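Local atomic coordinates of TRAP dicarboxylate transporter-DctP subunit (Desulfovibrio salexigens, PDB entry 4N6D), a protein that probably captures a small organic acid in the periplasm as the solute-binding subunit of a TRAP dicarboxylate transporter. Residues Ser105-Leu110 and Ser327-Leu332; Leu112-Ser117 and Ser121-Asp126; Thr129-Lys134 and Gly322-Ser327. All coordinates share one frame; numbering follows the deposited sequence. Where two conformers were deposited one is given.

Contact 1 (Ser105-Leu110 and Ser327-Leu332); sequences SSVFEL and SDVEEL
Val107 turns CG1 into the narrow slot between its own backbone N and carbonyl carbon (chi1 68°), and Val329 sets CG2 beside its backbone N with CG1 opposite that N (chi1 169°). These two rotations bring one methyl from each valine together: Val107 CG1 lies 4.0 Å from Val329 CG2. The two side chains run past one another in opposite directions. Phe108, next in the turn, reaches the same valine with its ring. Its CA-CB bond is not aimed at the helix, but the ring extends far enough for CE2 to lie 4.1 Å from Val329 CG2, while CZ sits 4.1 Å from Val329 CG1. Val329 therefore touches the ring with both methyls and Val107 with one, and CG2 meets both residues, which lie on the same side of it.

In the solute-binding fold of this family, 105-109 is a short 3-10 turn in the long connection between strand 90-94 and helix 117-131, and Val329 belongs to the C-terminal helix 322-337, more than 200 residues further on. The turn carries its own i to i+3 bonds, among them Phe108 N to Ser105 O at 3.1 Å, which keep it compact; of its two touching residues, Val107 is the one that points CB at the helix. Contact between the two segments is purely apolar, and all three touching residues are buried. Trp311 of helix 294-317 packs on Val107, and Phe114 meets the Phe108 ring with the planes at about 45°. Leu112 and Phe114, from the loop that follows the turn, also lie against Val329.

Contact 2 (Leu112-Ser117 and Ser121-Asp126); sequences LGFTSS and SLALWD
Ser121 takes hold of the carbonyl of Ser117 twice. Its backbone N gives the ordinary i to i+4 helix bond, 2.8 Å to Ser117 O, with an N-H...O angle of 149°. The hydroxyl adds a second: with OG beside its own backbone N (chi1 -68°), it turns back along the helix and donates to Ser117 O, also at 2.8 Å. The two donors reach the carbonyl from opposite faces of its plane, and OG stands well above that plane, 40° out of it. The same hydroxyl is hydrogen-bonded to Ala146 N, at the end of strand 139-146. Ser117 OG bonds to Ala146 O, so both serines tie the start of helix 117-131 to that strand. Ser116, just before Ser117, occupies the N-cap position, between the loop carrying Phe114 and the helix.

Two residues on from Ser121, Ala123 offers its methyl to Phe114. CB sits 3.5 Å from Phe114 CE2 and 3.6 Å from Phe114 CZ, so the far corner of the ring rests on the helix. The phenyl is carried there by a CB that points toward the helix from the loop, and Phe108 and Val329 close around it.

The chemistry is thus split: a doubly gripped carbonyl fixes the serine side of this buried helix start, where the second donor probably draws further on the carbonyl's electron density, while the alanine side relies on close apolar packing.

Contact 3 (Thr129-Lys134 and Gly322-Ser327); sequences TKYQPK and GAAVLS
Apolar packing joins Tyr131 to Val325. The tyrosine leaves the last turn of helix 117-131 with CB directed at the other helix, and chi1 of -82° places CG beside the backbone N, sending the ring across toward helix 322-337. There Val325 CG2 lies 3.9 Å from Tyr131 CE2 and 4.0 Å from Tyr131 CZ, against the hydroxyl-bearing end of the ring. Val325 carries this methyl beside its own backbone N, with CG1 opposite (chi1 171°), and the two side chains meet at a slant. Leu127 and Trp311 add to the apolar surroundings of the valine, and Leu104 lies against the tyrosine.

The phenol oxygen touches 322-327 without hydrogen bonding to it. Tyr131 OH comes to 3.6 Å from Ala324 O and 4.1 Å from Ala324 CB, settling over the backbone between Ala324 and Val325, and Val325 CA is 3.8 Å from the same OH. The oxygen finds its hydrogen-bond partner one residue beyond the segment, in Asp328 OD2, which also forms a salt bridge with Lys130 NZ. Two consecutive residues of one helix thus converge on one carboxylate of the other.

Charge and packing therefore share the work at a partly buried edge. Helix 117-131 ends here: Gln132, with positive phi, is the first residue to depart from helical geometry, and Pro133 follows. What results is a helix-to-helix contact that fastens the C-terminal end of helix 117-131 to the opening turns of the C-terminal helix 322-337 of this periplasmic solute-binding fold.

How the contacts relate
Contacts 1 and 2 are buried, and contact 3 lies further out, only partly buried. Helix 322-337 serves contacts 1 and 3, which share Ser327, whereas helix 117-131 serves contacts 2 and 3, at its start and its end. Packing joins the inner pair: Leu332 CD1 is 3.5 Å from Ala123 O. Between contacts 1 and 3 the tie is both polar, through Asp328, and apolar, Val107 CG1 lying 3.9 Å from Val325 CG1. Chemistry follows depth only in part: contact 1 is wholly apolar, contact 2 adds buried hydrogen bonds of a helix start, and contact 3 sets a tyrosine beside charged groups nearer the surface.

Contact 1 (Ser105-Leu110 and Ser327-Leu332)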
ATOM      1  N   SER A 105      -8.088   8.886  -5.498  1.00  6.27           N
ATOM      2  CA  SER A 105      -6.945   8.302  -4.800  1.00  7.77           C
ATOM      3  C   SER A 105      -6.650   6.876  -5.221  1.00  7.78           C
ATOM      4  O   SER A 105      -5.519   6.414  -5.073  1.00  8.52           O
ATOM      5  CB  SER A 105      -7.120   8.365  -3.281  1.00  8.10           C
ATOM      6  OG  SER A 105      -7.292   9.722  -2.847  1.00 12.30           O
ATOM      7  N   SER A 106      -7.660   6.176  -5.733  1.00  7.30           N
ATOM      8  CA  SER A 106      -7.477   4.821  -6.263  1.00  7.07           C
ATOM      9  C   SER A 106      -6.455   4.741  -7.415  1.00  8.11           C
ATOM     10  O   SER A 106      -6.050   3.656  -7.821  1.00  9.27           O
ATOM     11  CB  SER A 106      -8.814   4.241  -6.710  1.00  9.13           C
ATOM     12  OG  SER A 106      -9.402   5.008  -7.741  1.00  8.77           O
ATOM     13  N   VAL A 107      -6.054   5.892  -7.950  1.00  6.96           N
ATOM     14  CA  VAL A 107      -5.032   5.895  -8.997  1.00  7.23           C
ATOM     15  C   VAL A 107      -3.808   5.169  -8.471  1.00  7.85           C
ATOM     16  O   VAL A 107      -3.071   4.489  -9.234  1.00  8.82           O
ATOM     17  CB  VAL A 107      -4.683   7.333  -9.453  1.00  7.47           C
ATOM     18  CG1 VAL A 107      -3.970   8.099  -8.358  1.00  6.24           C
ATOM     19  CG2 VAL A 107      -3.852   7.302 -10.729  1.00 10.24           C
ATOM     20  N   PHE A 108      -3.586   5.252  -7.156  1.00  7.97           N
ATOM     21  CA  PHE A 108      -2.393   4.634  -6.570  1.00  8.59           C
ATOM     22  C   PHE A 108      -2.460   3.116  -6.449  1.00  7.57           C
ATOM     23  O   PHE A 108      -1.498   2.495  -5.975  1.00  9.74           O
ATOM     24  CB  PHE A 108      -2.020   5.251  -5.222  1.00  8.71           C
ATOM     25  CG  PHE A 108      -1.106   6.413  -5.359  1.00  6.42           C
ATOM     26  CD1 PHE A 108       0.258   6.214  -5.375  1.00 13.88           C
ATOM     27  CD2 PHE A 108      -1.599   7.687  -5.550  1.00  7.65           C
ATOM     28  CE1 PHE A 108       1.127   7.270  -5.538  1.00 13.45           C
ATOM     29  CE2 PHE A 108      -0.702   8.764  -5.713  1.00  9.07           C
ATOM     30  CZ  PHE A 108       0.651   8.522  -5.726  1.00 12.58           C
ATOM     31  N   GLU A 109      -3.563   2.511  -6.885  1.00  6.65           N
ATOM     32  CA  GLU A 109      -3.660   1.042  -7.000  1.00  6.37           C
ATOM     33  C   GLU A 109      -3.066   0.501  -8.312  1.00  8.38           C
ATOM     34  O   GLU A 109      -2.817  -0.672  -8.432  1.00  9.28           O
ATOM     35  CB  GLU A 109      -5.121   0.609  -6.904  1.00  9.17           C
ATOM     36  CG  GLU A 109      -5.779   1.038  -5.614  1.00  9.49           C
ATOM     37  CD  GLU A 109      -7.296   1.084  -5.697  1.00 14.35           C
ATOM     38  OE1 GLU A 109      -7.869   0.484  -6.626  1.00 16.00           O
ATOM     39  OE2 GLU A 109      -7.908   1.732  -4.827  1.00 11.88           O
ATOM     40  N   LEU A 110      -2.839   1.383  -9.273  1.00  6.98           N
ATOM     41  CA  LEU A 110      -2.465   0.990 -10.613  1.00  7.93           C
ATOM     42  C   LEU A 110      -0.959   0.747 -10.697  1.00  8.14           C
ATOM     43  O   LEU A 110      -0.196   1.245  -9.882  1.00  7.30           O
ATOM     44  CB  LEU A 110      -2.803   2.125 -11.597  1.00  7.26           C
ATOM     45  CG  LEU A 110      -4.282   2.449 -11.690  1.00 10.68           C
ATOM     46  CD1 LEU A 110      -4.500   3.732 -12.506  1.00  7.71           C
ATOM     47  CD2 LEU A 110      -5.048   1.274 -12.274  1.00 11.53           C
ATOM     48  N   SER A 327      -0.620  12.328 -14.903  0.51  7.68           N
ATOM     49  CA  SER A 327       0.546  13.180 -15.136  0.51  9.12           C
ATOM     50  C   SER A 327       1.148  13.611 -13.811  0.51  9.18           C
ATOM     51  O   SER A 327       2.357  13.507 -13.580  0.51 11.18           O
ATOM     52  CB  SER A 327       0.153  14.424 -15.910  0.51  9.69           C
ATOM     53  OG  SER A 327      -0.229  14.103 -17.228  0.51  9.51           O
ATOM     54  N   ASP A 328       0.299  14.132 -12.940  1.00  9.14           N
ATOM     55  CA  ASP A 328       0.766  14.604 -11.655  1.00  9.62           C
ATOM     56  C   ASP A 328       1.414  13.502 -10.818  1.00  9.52           C
ATOM     57  O   ASP A 328       2.384  13.751 -10.105  1.00 10.28           O
ATOM     58  CB  ASP A 328      -0.379  15.240 -10.877  1.00  8.55           C
ATOM     59  CG  ASP A 328      -0.788  16.579 -11.437  1.00 16.75           C
ATOM     60  OD1 ASP A 328      -0.042  17.128 -12.282  1.00 16.45           O
ATOM     61  OD2 ASP A 328      -1.857  17.088 -11.007  1.00 13.26           O
ATOM     62  N   VAL A 329       0.901  12.281 -10.926  1.00  7.37           N
ATOM     63  CA  VAL A 329       1.445  11.157 -10.174  1.00  8.01           C
ATOM     64  C   VAL A 329       2.876  10.881 -10.647  1.00 10.57           C
ATOM     65  O   VAL A 329       3.764  10.660  -9.822  1.00  9.71           O
ATOM     66  CB  VAL A 329       0.577   9.898 -10.311  1.00  9.04           C
ATOM     67  CG1 VAL A 329       1.279   8.664  -9.752  1.00 10.66           C
ATOM     68  CG2 VAL A 329      -0.736  10.115  -9.554  1.00  8.35           C
ATOM     69  N   GLU A 330       3.102  10.903 -11.956  1.00  7.88           N
ATOM     70  CA  GLU A 330       4.460  10.634 -12.463  1.00  8.36           C
ATOM     71  C   GLU A 330       5.431  11.731 -12.012  1.00  8.74           C
ATOM     72  O   GLU A 330       6.602  11.469 -11.709  1.00  9.11           O
ATOM     73  CB  GLU A 330       4.470  10.490 -13.990  1.00  8.60           C
ATOM     74  CG  GLU A 330       5.865  10.371 -14.624  1.00  9.23           C
ATOM     75  CD  GLU A 330       6.614   9.078 -14.314  1.00  9.42           C
ATOM     76  OE1 GLU A 330       6.089   8.186 -13.612  1.00  9.60           O
ATOM     77  OE2 GLU A 330       7.743   8.950 -14.823  1.00 10.02           O
ATOM     78  N   GLU A 331       4.953  12.965 -11.999  1.00  9.37           N
ATOM     79  CA  GLU A 331       5.782  14.071 -11.541  1.00 10.04           C
ATOM     80  C   GLU A 331       6.202  13.816 -10.090  1.00  9.04           C
ATOM     81  O   GLU A 331       7.363  14.018  -9.735  1.00  9.54           O
ATOM     82  CB  GLU A 331       5.042  15.406 -11.677  1.00 10.81           C
ATOM     83  CG  GLU A 331       5.813  16.614 -11.096  1.00 11.70           C
ATOM     84  CD  GLU A 331       5.118  17.945 -11.283  1.00 20.50           C
ATOM     85  OE1 GLU A 331       3.901  17.961 -11.562  1.00 17.79           O
ATOM     86  OE2 GLU A 331       5.806  18.994 -11.169  1.00 21.52           O
ATOM     87  N   LEU A 332       5.261  13.371  -9.265  1.00  8.65           N
ATOM     88  CA  LEU A 332       5.541  13.070  -7.867  1.00  9.45           C
ATOM     89  C   LEU A 332       6.459  11.853  -7.718  1.00  9.38           C
ATOM     90  O   LEU A 332       7.324  11.838  -6.837  1.00 11.62           O
ATOM     91  CB  LEU A 332       4.230  12.871  -7.093  1.00  8.26           C
ATOM     92  CG  LEU A 332       3.414  14.158  -6.965  1.00  8.67           C
ATOM     93  CD1 LEU A 332       2.021  13.821  -6.466  1.00  8.85           C
ATOM     94  CD2 LEU A 332       4.086  15.145  -6.015  1.00 11.92           C
TER

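Contact 2 (Leu112-Ser117 and Ser121-Asp126)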
ATOM      1  N   LEU A 112       2.125   1.931 -11.721  1.00  7.29           N
ATOM      2  CA  LEU A 112       2.563   3.261 -12.096  1.00  8.03           C
ATOM      3  C   LEU A 112       4.053   3.441 -11.910  1.00 10.54           C
ATOM      4  O   LEU A 112       4.551   4.551 -12.016  1.00 10.60           O
ATOM      5  CB  LEU A 112       1.799   4.328 -11.321  1.00 12.91           C
ATOM      6  CG  LEU A 112       0.294   4.392 -11.632  1.00 12.51           C
ATOM      7  CD1 LEU A 112      -0.341   5.538 -10.911  1.00 17.57           C
ATOM      8  CD2 LEU A 112       0.018   4.518 -13.126  1.00 14.74           C
ATOM      9  N   GLY A 113       4.755   2.349 -11.658  1.00 11.60           N
ATOM     10  CA  GLY A 113       6.205   2.377 -11.607  1.00  7.64           C
ATOM     11  C   GLY A 113       6.840   2.759 -10.282  1.00  9.04           C
ATOM     12  O   GLY A 113       8.047   2.959 -10.236  1.00 10.98           O
ATOM     13  N   PHE A 114       6.076   2.849  -9.194  1.00  7.25           N
ATOM     14  CA  PHE A 114       6.689   3.139  -7.900  1.00  7.23           C
ATOM     15  C   PHE A 114       7.539   1.969  -7.433  1.00 10.59           C
ATOM     16  O   PHE A 114       7.159   0.816  -7.599  1.00 11.12           O
ATOM     17  CB  PHE A 114       5.616   3.484  -6.859  1.00  9.00           C
ATOM     18  CG  PHE A 114       5.094   4.890  -7.002  1.00  8.77           C
ATOM     19  CD1 PHE A 114       4.037   5.165  -7.864  1.00  8.60           C
ATOM     20  CD2 PHE A 114       5.692   5.928  -6.321  1.00  7.18           C
ATOM     21  CE1 PHE A 114       3.577   6.455  -8.036  1.00  9.48           C
ATOM     22  CE2 PHE A 114       5.223   7.243  -6.476  1.00  8.94           C
ATOM     23  CZ  PHE A 114       4.175   7.500  -7.337  1.00 10.75           C
ATOM     24  N   THR A 115       8.698   2.265  -6.854  1.00  9.20           N
ATOM     25  CA  THR A 115       9.643   1.199  -6.501  1.00  8.24           C
ATOM     26  C   THR A 115       9.930   1.118  -5.008  1.00  9.53           C
ATOM     27  O   THR A 115      10.816   0.377  -4.581  1.00 11.45           O
ATOM     28  CB  THR A 115      10.974   1.402  -7.241  1.00 11.62           C
ATOM     29  OG1 THR A 115      11.542   2.653  -6.858  1.00 12.68           O
ATOM     30  CG2 THR A 115      10.762   1.388  -8.751  1.00 13.32           C
ATOM     31  N   SER A 116       9.181   1.872  -4.207  1.00  9.79           N
ATOM     32  CA  SER A 116       9.344   1.811  -2.757  1.00  8.57           C
ATOM     33  C   SER A 116       8.089   2.314  -2.078  1.00 10.10           C
ATOM     34  O   SER A 116       7.302   3.053  -2.682  1.00  8.64           O
ATOM     35  CB  SER A 116      10.549   2.633  -2.273  1.00 11.00           C
ATOM     36  OG  SER A 116      10.291   4.025  -2.342  1.00 11.75           O
ATOM     37  N   SER A 117       7.919   1.909  -0.821  1.00  8.51           N
ATOM     38  CA  SER A 117       6.826   2.382   0.016  1.00  8.23           C
ATOM     39  C   SER A 117       6.984   3.863   0.329  1.00  9.03           C
ATOM     40  O   SER A 117       6.002   4.604   0.353  1.00  8.37           O
ATOM     41  CB  SER A 117       6.809   1.581   1.311  1.00  9.54           C
ATOM     42  OG  SER A 117       5.757   2.035   2.170  1.00  8.43           O
ATOM     43  N   SER A 121       4.269   6.489  -0.672  1.00  9.00           N
ATOM     44  CA  SER A 121       3.529   7.080   0.458  1.00  9.45           C
ATOM     45  C   SER A 121       3.544   8.603   0.356  1.00 10.42           C
ATOM     46  O   SER A 121       2.512   9.272   0.526  1.00 10.02           O
ATOM     47  CB  SER A 121       4.132   6.657   1.802  1.00  7.85           C
ATOM     48  OG  SER A 121       3.932   5.273   2.042  1.00  7.78           O
ATOM     49  N   LEU A 122       4.720   9.152   0.087  1.00  8.56           N
ATOM     50  CA  LEU A 122       4.844  10.596   0.016  1.00  9.33           C
ATOM     51  C   LEU A 122       4.128  11.138  -1.218  1.00 12.84           C
ATOM     52  O   LEU A 122       3.507  12.203  -1.136  1.00 10.10           O
ATOM     53  CB  LEU A 122       6.306  11.030   0.028  1.00  9.57           C
ATOM     54  CG  LEU A 122       6.943  10.987   1.416  1.00 11.67           C
ATOM     55  CD1 LEU A 122       8.424  11.085   1.309  1.00 12.85           C
ATOM     56  CD2 LEU A 122       6.325  12.107   2.269  1.00 14.73           C
ATOM     57  N   ALA A 123       4.205  10.421  -2.346  1.00  8.86           N
ATOM     58  CA  ALA A 123       3.489  10.870  -3.539  1.00  9.02           C
ATOM     59  C   ALA A 123       1.983  10.856  -3.301  1.00  7.47           C
ATOM     60  O   ALA A 123       1.275  11.778  -3.708  1.00  8.35           O
ATOM     61  CB  ALA A 123       3.847  10.030  -4.772  1.00  7.04           C
ATOM     62  N   LEU A 124       1.487   9.819  -2.627  1.00  7.70           N
ATOM     63  CA  LEU A 124       0.058   9.729  -2.317  1.00  7.43           C
ATOM     64  C   LEU A 124      -0.420  10.904  -1.455  1.00  7.83           C
ATOM     65  O   LEU A 124      -1.471  11.516  -1.742  1.00  8.67           O
ATOM     66  CB  LEU A 124      -0.239   8.392  -1.636  1.00  5.87           C
ATOM     67  CG  LEU A 124      -1.662   8.121  -1.145  1.00  8.55           C
ATOM     68  CD1 LEU A 124      -2.702   8.110  -2.254  1.00  8.05           C
ATOM     69  CD2 LEU A 124      -1.609   6.827  -0.412  1.00  7.56           C
ATOM     70  N   TRP A 125       0.334  11.207  -0.408  1.00  9.42           N
ATOM     71  CA  TRP A 125      -0.009  12.320   0.486  1.00  9.12           C
ATOM     72  C   TRP A 125      -0.002  13.640  -0.291  1.00  9.00           C
ATOM     73  O   TRP A 125      -0.915  14.470  -0.144  1.00  9.82           O
ATOM     74  CB  TRP A 125       0.975  12.378   1.665  1.00  7.39           C
ATOM     75  CG  TRP A 125       0.716  13.553   2.525  1.00  8.87           C
ATOM     76  CD1 TRP A 125       1.462  14.696   2.594  1.00 12.94           C
ATOM     77  CD2 TRP A 125      -0.401  13.748   3.392  1.00  9.91           C
ATOM     78  NE1 TRP A 125       0.882  15.588   3.464  1.00 11.54           N
ATOM     79  CE2 TRP A 125      -0.255  15.022   3.982  1.00 10.28           C
ATOM     80  CE3 TRP A 125      -1.509  12.964   3.737  1.00  9.92           C
ATOM     81  CZ2 TRP A 125      -1.179  15.534   4.887  1.00 14.31           C
ATOM     82  CZ3 TRP A 125      -2.419  13.471   4.657  1.00 10.56           C
ATOM     83  CH2 TRP A 125      -2.246  14.735   5.222  1.00 12.19           C
ATOM     84  N   ASP A 126       1.028  13.848  -1.116  1.00  8.29           N
ATOM     85  CA  ASP A 126       1.089  15.057  -1.921  1.00  7.63           C
ATOM     86  C   ASP A 126      -0.085  15.161  -2.903  1.00 10.36           C
ATOM     87  O   ASP A 126      -0.630  16.255  -3.120  1.00 11.06           O
ATOM     88  CB  ASP A 126       2.394  15.164  -2.723  1.00 10.07           C
ATOM     89  CG  ASP A 126       3.579  15.595  -1.891  1.00 13.88           C
ATOM     90  OD1 ASP A 126       3.404  15.971  -0.711  1.00 12.74           O
ATOM     91  OD2 ASP A 126       4.694  15.622  -2.467  1.00 13.91           O
TER

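Contact 3 (Thr129-Lys134 and Gly322-Ser327)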
ATOM      1  N   THR A 129      -3.128  16.127  -0.941  1.00 11.64           N
ATOM      2  CA  THR A 129      -3.069  17.501  -0.478  1.00 13.47           C
ATOM      3  C   THR A 129      -3.352  18.480  -1.623  1.00 10.24           C
ATOM      4  O   THR A 129      -3.966  19.540  -1.426  1.00 14.55           O
ATOM      5  CB  THR A 129      -1.705  17.809   0.135  1.00 21.39           C
ATOM      6  OG1 THR A 129      -1.553  17.019   1.324  1.00 22.21           O
ATOM      7  CG2 THR A 129      -1.601  19.283   0.470  1.00 24.33           C
ATOM      8  N   LYS A 130      -2.911  18.116  -2.819  1.00 10.34           N
ATOM      9  CA  LYS A 130      -3.109  18.955  -3.984  1.00  9.15           C
ATOM     10  C   LYS A 130      -4.566  18.977  -4.449  1.00 12.31           C
ATOM     11  O   LYS A 130      -5.099  20.032  -4.796  1.00 15.97           O
ATOM     12  CB  LYS A 130      -2.206  18.504  -5.134  1.00 13.66           C
ATOM     13  CG  LYS A 130      -2.412  19.318  -6.396  1.00 16.32           C
ATOM     14  CD  LYS A 130      -1.523  18.873  -7.531  1.00 21.32           C
ATOM     15  CE  LYS A 130      -1.639  19.849  -8.687  1.00 30.15           C
ATOM     16  NZ  LYS A 130      -0.628  19.594  -9.722  1.00 36.37           N
ATOM     17  N   TYR A 131      -5.192  17.803  -4.475  1.00  9.37           N
ATOM     18  CA  TYR A 131      -6.497  17.659  -5.088  1.00  9.55           C
ATOM     19  C   TYR A 131      -7.662  17.785  -4.126  1.00 10.29           C
ATOM     20  O   TYR A 131      -8.763  18.121  -4.567  1.00 12.50           O
ATOM     21  CB  TYR A 131      -6.600  16.319  -5.842  1.00 10.29           C
ATOM     22  CG  TYR A 131      -5.997  16.371  -7.229  1.00 11.31           C
ATOM     23  CD1 TYR A 131      -4.626  16.188  -7.424  1.00  9.96           C
ATOM     24  CD2 TYR A 131      -6.771  16.643  -8.341  1.00 13.80           C
ATOM     25  CE1 TYR A 131      -4.056  16.260  -8.710  1.00 10.49           C
ATOM     26  CE2 TYR A 131      -6.220  16.700  -9.615  1.00 16.24           C
ATOM     27  CZ  TYR A 131      -4.861  16.511  -9.792  1.00 15.81           C
ATOM     28  OH  TYR A 131      -4.315  16.605 -11.058  1.00 15.95           O
ATOM     29  N   GLN A 132      -7.424  17.533  -2.839  1.00 11.22           N
ATOM     30  CA  GLN A 132      -8.489  17.577  -1.827  1.00 12.30           C
ATOM     31  C   GLN A 132      -9.760  16.915  -2.355  1.00 12.07           C
ATOM     32  O   GLN A 132     -10.819  17.522  -2.384  1.00 15.13           O
ATOM     33  CB  GLN A 132      -8.776  19.025  -1.436  1.00 14.67           C
ATOM     34  CG  GLN A 132      -7.593  19.734  -0.797  1.00 19.93           C
ATOM     35  CD  GLN A 132      -7.279  19.203   0.577  1.00 28.63           C
ATOM     36  OE1 GLN A 132      -6.212  18.640   0.816  1.00 31.92           O
ATOM     37  NE2 GLN A 132      -8.212  19.369   1.492  1.00 35.65           N
ATOM     38  N   PRO A 133      -9.661  15.644  -2.777  1.00  9.42           N
ATOM     39  CA  PRO A 133     -10.822  15.077  -3.464  1.00  9.22           C
ATOM     40  C   PRO A 133     -12.040  14.891  -2.555  1.00 10.17           C
ATOM     41  O   PRO A 133     -11.944  14.582  -1.353  1.00 12.36           O
ATOM     42  CB  PRO A 133     -10.304  13.734  -3.970  1.00 11.91           C
ATOM     43  CG  PRO A 133      -9.214  13.399  -3.073  1.00 11.93           C
ATOM     44  CD  PRO A 133      -8.545  14.692  -2.715  1.00 12.62           C
ATOM     45  N   LYS A 134     -13.200  15.093  -3.145  1.00 11.74           N
ATOM     46  CA  LYS A 134     -14.429  15.070  -2.375  1.00 11.15           C
ATOM     47  C   LYS A 134     -14.761  13.693  -1.817  1.00 12.24           C
ATOM     48  O   LYS A 134     -15.629  13.570  -0.928  1.00 12.11           O
ATOM     49  CB  LYS A 134     -15.583  15.598  -3.215  1.00 20.05           C
ATOM     50  CG  LYS A 134     -15.721  14.949  -4.558  1.00 24.19           C
ATOM     51  CD  LYS A 134     -16.725  15.714  -5.416  1.00 32.87           C
ATOM     52  CE  LYS A 134     -18.070  15.033  -5.402  1.00 38.93           C
ATOM     53  NZ  LYS A 134     -18.028  13.714  -6.084  1.00 45.16           N
ATOM     54  N   GLY A 322      -8.720  12.199 -15.221  1.00 11.38           N
ATOM     55  CA  GLY A 322      -7.810  11.073 -15.034  1.00  8.87           C
ATOM     56  C   GLY A 322      -6.438  11.314 -15.654  1.00 11.28           C
ATOM     57  O   GLY A 322      -5.420  10.994 -15.032  1.00  9.21           O
ATOM     58  N   ALA A 323      -6.395  11.859 -16.862  1.00 10.19           N
ATOM     59  CA  ALA A 323      -5.092  12.083 -17.492  1.00 10.68           C
ATOM     60  C   ALA A 323      -4.289  13.106 -16.689  1.00 12.28           C
ATOM     61  O   ALA A 323      -3.052  12.968 -16.523  1.00 10.05           O
ATOM     62  CB  ALA A 323      -5.233  12.514 -18.946  1.00 10.32           C
ATOM     63  N   ALA A 324      -4.961  14.134 -16.174  1.00  7.82           N
ATOM     64  CA  ALA A 324      -4.256  15.139 -15.393  1.00  8.32           C
ATOM     65  C   ALA A 324      -3.688  14.540 -14.117  1.00  8.80           C
ATOM     66  O   ALA A 324      -2.563  14.870 -13.703  1.00  8.88           O
ATOM     67  CB  ALA A 324      -5.154  16.335 -15.086  1.00  9.05           C
ATOM     68  N   VAL A 325      -4.470  13.678 -13.468  1.00  7.91           N
ATOM     69  CA  VAL A 325      -4.032  13.033 -12.247  1.00  7.44           C
ATOM     70  C   VAL A 325      -2.828  12.131 -12.538  1.00  7.91           C
ATOM     71  O   VAL A 325      -1.835  12.157 -11.796  1.00  8.44           O
ATOM     72  CB  VAL A 325      -5.164  12.185 -11.638  1.00  6.59           C
ATOM     73  CG1 VAL A 325      -4.648  11.326 -10.490  1.00  9.75           C
ATOM     74  CG2 VAL A 325      -6.316  13.082 -11.157  1.00 10.26           C
ATOM     75  N   LEU A 326      -2.897  11.330 -13.602  1.00  6.86           N
ATOM     76  CA  LEU A 326      -1.786  10.432 -13.929  1.00  7.08           C
ATOM     77  C   LEU A 326      -0.506  11.210 -14.213  1.00  7.35           C
ATOM     78  O   LEU A 326       0.573  10.804 -13.829  1.00  8.85           O
ATOM     79  CB  LEU A 326      -2.115   9.545 -15.125  1.00  6.98           C
ATOM     80  CG  LEU A 326      -3.155   8.449 -14.849  1.00  6.60           C
ATOM     81  CD1 LEU A 326      -3.826   7.963 -16.114  1.00  6.70           C
ATOM     82  CD2 LEU A 326      -2.526   7.303 -14.091  1.00  8.86           C
ATOM     83  N   SER A 327      -0.620  12.328 -14.903  0.51  7.68           N
ATOM     84  CA  SER A 327       0.546  13.180 -15.136  0.51  9.12           C
ATOM     85  C   SER A 327       1.148  13.611 -13.811  0.51  9.18           C
ATOM     86  O   SER A 327       2.357  13.507 -13.580  0.51 11.18           O
ATOM     87  CB  SER A 327       0.153  14.424 -15.910  0.51  9.69           C
ATOM     88  OG  SER A 327      -0.229  14.103 -17.228  0.51  9.51           O
TER